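Local coordinates for protein RTX toxin RtxA (Vibrio vulnificus MO6-24/O, PDB 6IMP) that is a toxin effector module with an alpha/beta-hydrolase fold, probably acting as a hydrolase that contributes to virulence, at residues L150-V162 with P182-Q196. Residues are numbered along the deposited sequence; the frame is centred on the assembly and turned at random.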
# COMPACT_ATOMS: atom_id res chain seq x y z
N LEU A 150 -0.46 -9.83 4.29
CA LEU A 150 -0.27 -8.63 3.47
C LEU A 150 1.18 -8.19 3.45
O LEU A 150 1.68 -7.75 2.41
CB LEU A 150 -1.16 -7.50 3.96
CG LEU A 150 -2.68 -7.77 3.96
CD1 LEU A 150 -3.45 -6.48 4.16
CD2 LEU A 150 -3.13 -8.44 2.68
N TYR A 151 1.86 -8.32 4.58
CA TYR A 151 3.29 -7.98 4.65
C TYR A 151 4.10 -8.89 3.75
O TYR A 151 5.06 -8.46 3.13
CB TYR A 151 3.83 -8.11 6.07
CG TYR A 151 3.23 -7.15 7.11
CD1 TYR A 151 2.84 -5.86 6.78
CD2 TYR A 151 3.11 -7.55 8.44
CE1 TYR A 151 2.31 -5.01 7.74
CE2 TYR A 151 2.60 -6.71 9.39
CZ TYR A 151 2.20 -5.44 9.05
OH TYR A 151 1.69 -4.61 10.02
N GLN A 152 3.72 -10.15 3.71
CA GLN A 152 4.39 -11.12 2.84
C GLN A 152 4.20 -10.79 1.37
O GLN A 152 5.17 -10.70 0.61
CB GLN A 152 3.90 -12.53 3.16
CG GLN A 152 4.63 -13.15 4.34
CD GLN A 152 6.04 -13.59 3.98
OE1 GLN A 152 6.36 -13.88 2.81
NE2 GLN A 152 6.91 -13.64 4.99
N ASP A 153 2.94 -10.56 0.99
CA ASP A 153 2.60 -10.18 -0.38
C ASP A 153 3.38 -8.94 -0.83
O ASP A 153 3.76 -8.82 -1.99
CB ASP A 153 1.10 -9.94 -0.50
CG ASP A 153 0.27 -11.19 -0.22
OD1 ASP A 153 0.84 -12.30 -0.22
OD2 ASP A 153 -0.95 -11.06 0.00
N ALA A 154 3.65 -8.05 0.12
CA ALA A 154 4.51 -6.90 -0.16
C ALA A 154 5.90 -7.32 -0.64
O ALA A 154 6.50 -6.66 -1.49
CB ALA A 154 4.62 -6.04 1.08
N ARG A 155 6.39 -8.43 -0.12
CA ARG A 155 7.75 -8.87 -0.39
C ARG A 155 7.82 -9.59 -1.72
O ARG A 155 8.82 -9.50 -2.45
CB ARG A 155 8.26 -9.79 0.71
CG ARG A 155 7.85 -9.35 2.11
CD ARG A 155 9.01 -9.47 3.07
NE ARG A 155 8.71 -8.95 4.40
CZ ARG A 155 8.64 -9.68 5.51
NH1 ARG A 155 8.80 -11.00 5.47
NH2 ARG A 155 8.41 -9.09 6.69
N THR A 156 6.77 -10.34 -2.03
CA THR A 156 6.60 -10.91 -3.35
C THR A 156 6.75 -9.80 -4.35
O THR A 156 7.60 -9.86 -5.24
CB THR A 156 5.22 -11.55 -3.51
OG1 THR A 156 5.07 -12.60 -2.55
CG2 THR A 156 5.04 -12.12 -4.93
N MET A 157 5.94 -8.76 -4.16
CA MET A 157 5.90 -7.65 -5.08
C MET A 157 7.26 -7.01 -5.18
O MET A 157 7.71 -6.70 -6.27
CB MET A 157 4.89 -6.62 -4.61
CG MET A 157 3.46 -7.02 -4.83
SD MET A 157 2.42 -5.82 -4.00
CE MET A 157 1.08 -6.84 -3.42
N PHE A 158 7.91 -6.81 -4.05
CA PHE A 158 9.28 -6.31 -4.07
C PHE A 158 10.14 -7.21 -4.94
O PHE A 158 10.70 -6.76 -5.94
CB PHE A 158 9.88 -6.24 -2.68
CG PHE A 158 11.17 -5.48 -2.64
CD1 PHE A 158 11.22 -4.16 -3.08
CD2 PHE A 158 12.33 -6.05 -2.16
CE1 PHE A 158 12.39 -3.43 -3.04
CE2 PHE A 158 13.51 -5.33 -2.11
CZ PHE A 158 13.54 -4.02 -2.56
N ASN A 159 10.21 -8.48 -4.58
CA ASN A 159 11.10 -9.42 -5.24
C ASN A 159 10.86 -9.44 -6.74
O ASN A 159 11.81 -9.50 -7.51
CB ASN A 159 10.95 -10.83 -4.66
CG ASN A 159 11.57 -10.95 -3.28
OD1 ASN A 159 12.66 -10.42 -3.01
ND2 ASN A 159 10.89 -11.66 -2.40
N TYR A 160 9.60 -9.31 -7.16
CA TYR A 160 9.28 -9.23 -8.60
C TYR A 160 10.00 -8.08 -9.32
O TYR A 160 10.41 -8.21 -10.48
CB TYR A 160 7.77 -9.11 -8.83
CG TYR A 160 7.40 -8.78 -10.25
CD1 TYR A 160 7.64 -9.70 -11.27
CD2 TYR A 160 6.86 -7.56 -10.60
CE1 TYR A 160 7.34 -9.41 -12.59
CE2 TYR A 160 6.53 -7.26 -11.91
CZ TYR A 160 6.77 -8.19 -12.91
OH TYR A 160 6.45 -7.91 -14.22
N LEU A 161 10.13 -6.94 -8.64
CA LEU A 161 10.84 -5.80 -9.19
C LEU A 161 12.32 -6.12 -9.30
O LEU A 161 12.88 -6.11 -10.39
CB LEU A 161 10.64 -4.55 -8.33
CG LEU A 161 9.20 -4.05 -8.22
CD1 LEU A 161 9.18 -2.80 -7.35
CD2 LEU A 161 8.59 -3.76 -9.59
N VAL A 162 12.91 -6.47 -8.15
CA VAL A 162 14.34 -6.76 -8.05
C VAL A 162 14.76 -7.88 -9.02
O VAL A 162 15.83 -7.80 -9.64
CB VAL A 162 14.74 -7.20 -6.61
CG1 VAL A 162 16.23 -7.52 -6.52
CG2 VAL A 162 14.39 -6.11 -5.59
N PRO A 182 1.46 1.47 6.77
CA PRO A 182 2.17 0.55 7.67
C PRO A 182 2.74 -0.69 6.96
O PRO A 182 3.79 -1.20 7.36
CB PRO A 182 1.08 0.13 8.66
CG PRO A 182 -0.20 0.35 7.94
CD PRO A 182 0.03 1.56 7.10
N ILE A 183 2.06 -1.18 5.93
CA ILE A 183 2.58 -2.31 5.17
C ILE A 183 3.89 -1.92 4.50
O ILE A 183 4.89 -2.64 4.58
CB ILE A 183 1.61 -2.80 4.09
CG1 ILE A 183 0.33 -3.33 4.74
CG2 ILE A 183 2.26 -3.89 3.27
CD1 ILE A 183 -0.84 -3.47 3.78
N ALA A 184 3.86 -0.78 3.82
CA ALA A 184 5.03 -0.23 3.16
C ALA A 184 6.18 -0.07 4.16
O ALA A 184 7.34 -0.30 3.83
CB ALA A 184 4.68 1.10 2.52
N ALA A 185 5.85 0.32 5.39
CA ALA A 185 6.86 0.45 6.43
C ALA A 185 7.54 -0.88 6.69
O ALA A 185 8.76 -0.92 6.72
CB ALA A 185 6.26 1.02 7.71
N ASP A 186 6.78 -1.96 6.83
CA ASP A 186 7.38 -3.28 7.05
C ASP A 186 8.27 -3.72 5.87
O ASP A 186 9.37 -4.25 6.08
CB ASP A 186 6.33 -4.36 7.36
CG ASP A 186 6.92 -5.57 8.12
OD1 ASP A 186 8.10 -5.92 7.90
OD2 ASP A 186 6.19 -6.16 8.94
N LEU A 187 7.81 -3.48 4.65
CA LEU A 187 8.64 -3.78 3.48
C LEU A 187 9.95 -3.00 3.58
O LEU A 187 11.04 -3.56 3.51
CB LEU A 187 7.93 -3.45 2.18
CG LEU A 187 8.66 -3.92 0.91
CD1 LEU A 187 8.79 -5.44 0.88
CD2 LEU A 187 7.93 -3.46 -0.34
N ALA A 188 9.84 -1.69 3.82
CA ALA A 188 11.02 -0.85 3.88
C ALA A 188 12.05 -1.45 4.83
O ALA A 188 13.23 -1.53 4.52
CB ALA A 188 10.65 0.57 4.30
N ARG A 189 11.57 -1.93 5.98
CA ARG A 189 12.42 -2.56 6.99
C ARG A 189 13.10 -3.79 6.41
O ARG A 189 14.33 -3.83 6.28
CB ARG A 189 11.60 -2.95 8.23
CG ARG A 189 12.38 -3.72 9.29
CD ARG A 189 11.68 -3.64 10.64
NE ARG A 189 10.47 -4.48 10.69
CZ ARG A 189 9.50 -4.35 11.60
NH1 ARG A 189 9.55 -3.40 12.53
NH2 ARG A 189 8.44 -5.16 11.56
N TYR A 190 12.29 -4.76 6.01
CA TYR A 190 12.80 -6.00 5.45
C TYR A 190 13.86 -5.77 4.35
O TYR A 190 14.84 -6.50 4.29
CB TYR A 190 11.65 -6.88 4.94
CG TYR A 190 12.04 -7.88 3.89
CD1 TYR A 190 12.04 -7.54 2.56
CD2 TYR A 190 12.41 -9.17 4.23
CE1 TYR A 190 12.39 -8.45 1.57
CE2 TYR A 190 12.78 -10.09 3.26
CZ TYR A 190 12.76 -9.73 1.93
OH TYR A 190 13.11 -10.61 0.94
N ALA A 191 13.68 -4.75 3.51
CA ALA A 191 14.57 -4.55 2.35
C ALA A 191 15.97 -4.10 2.77
O ALA A 191 16.96 -4.57 2.21
CB ALA A 191 13.97 -3.56 1.38
N ALA A 192 16.02 -3.19 3.74
CA ALA A 192 17.30 -2.71 4.26
C ALA A 192 17.92 -3.75 5.17
O ALA A 192 19.14 -3.92 5.22
CB ALA A 192 17.09 -1.41 5.02
N GLN A 193 17.05 -4.47 5.88
CA GLN A 193 17.45 -5.58 6.74
C GLN A 193 17.94 -6.83 6.01
O GLN A 193 18.45 -7.76 6.63
CB GLN A 193 16.27 -5.95 7.64
CG GLN A 193 16.24 -5.11 8.89
CD GLN A 193 17.27 -5.59 9.89
OE1 GLN A 193 17.84 -6.67 9.74
NE2 GLN A 193 17.51 -4.79 10.93
N ASN A 194 17.77 -6.84 4.69
CA ASN A 194 18.18 -7.95 3.86
C ASN A 194 19.11 -7.41 2.79
O ASN A 194 19.25 -7.98 1.70
CB ASN A 194 16.92 -8.57 3.22
CG ASN A 194 17.22 -9.74 2.32
OD1 ASN A 194 16.55 -9.94 1.30
ND2 ASN A 194 18.23 -10.52 2.67
N GLY A 195 19.74 -6.28 3.11
CA GLY A 195 20.65 -5.58 2.20
C GLY A 195 20.15 -5.40 0.78
O GLY A 195 20.92 -5.52 -0.17
N GLN A 196 18.85 -5.14 0.64
CA GLN A 196 18.28 -4.71 -0.64
C GLN A 196 17.57 -3.35 -0.50
O GLN A 196 16.60 -3.09 -1.20
CB GLN A 196 17.28 -5.75 -1.20
CG GLN A 196 17.58 -7.22 -0.95
CD GLN A 196 16.61 -8.14 -1.70
OE1 GLN A 196 16.38 -7.96 -2.90
NE2 GLN A 196 16.03 -9.11 -0.99
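Helices 147-164 and 180-192 pack side by side on one face of the alpha/beta-hydrolase sheet, joined in sequence through strand 172-177; the second begins at the last glycine of the probable nucleophile elbow (G176, S178, G180). Their segment axes cross at -57°, 9.1 Å apart, and A154 sits where they come close, its CB 3.9 Å from I183 CG2 and its carbonyl O 3.5 Å from L187 CD1. I183 also reaches L150 with CD1, while its CA lies at the edge of the Y151 ring. D186 lies over one face of that ring, with CB 4.2 Å from the centroid; the Y151 hydroxyl is hydrogen-bonded to E147 and N242.

On the outer side, R155 bends at chi2 (-137°), laying CD over the centre of the Y190 ring, 3.5 Å from its centroid, and its guanidinium nearly flat on the ring, planes 11° apart. From there NH2 reaches D186 OD1 (3.4 Å) in a salt bridge whose hydrogen bond is weak, and R189 pairs with OD2 of the same carboxylate. Further along, F158 sets CB against L187 CD1 and its ring against A191 CB, and also touches strands 101-105 and 172-177, its CZ 3.5 Å from Q196 O.

Apolar side chains thus join the helices next to the sheet, and two arginines sharing D186 probably offset the charge of a buried carboxylate.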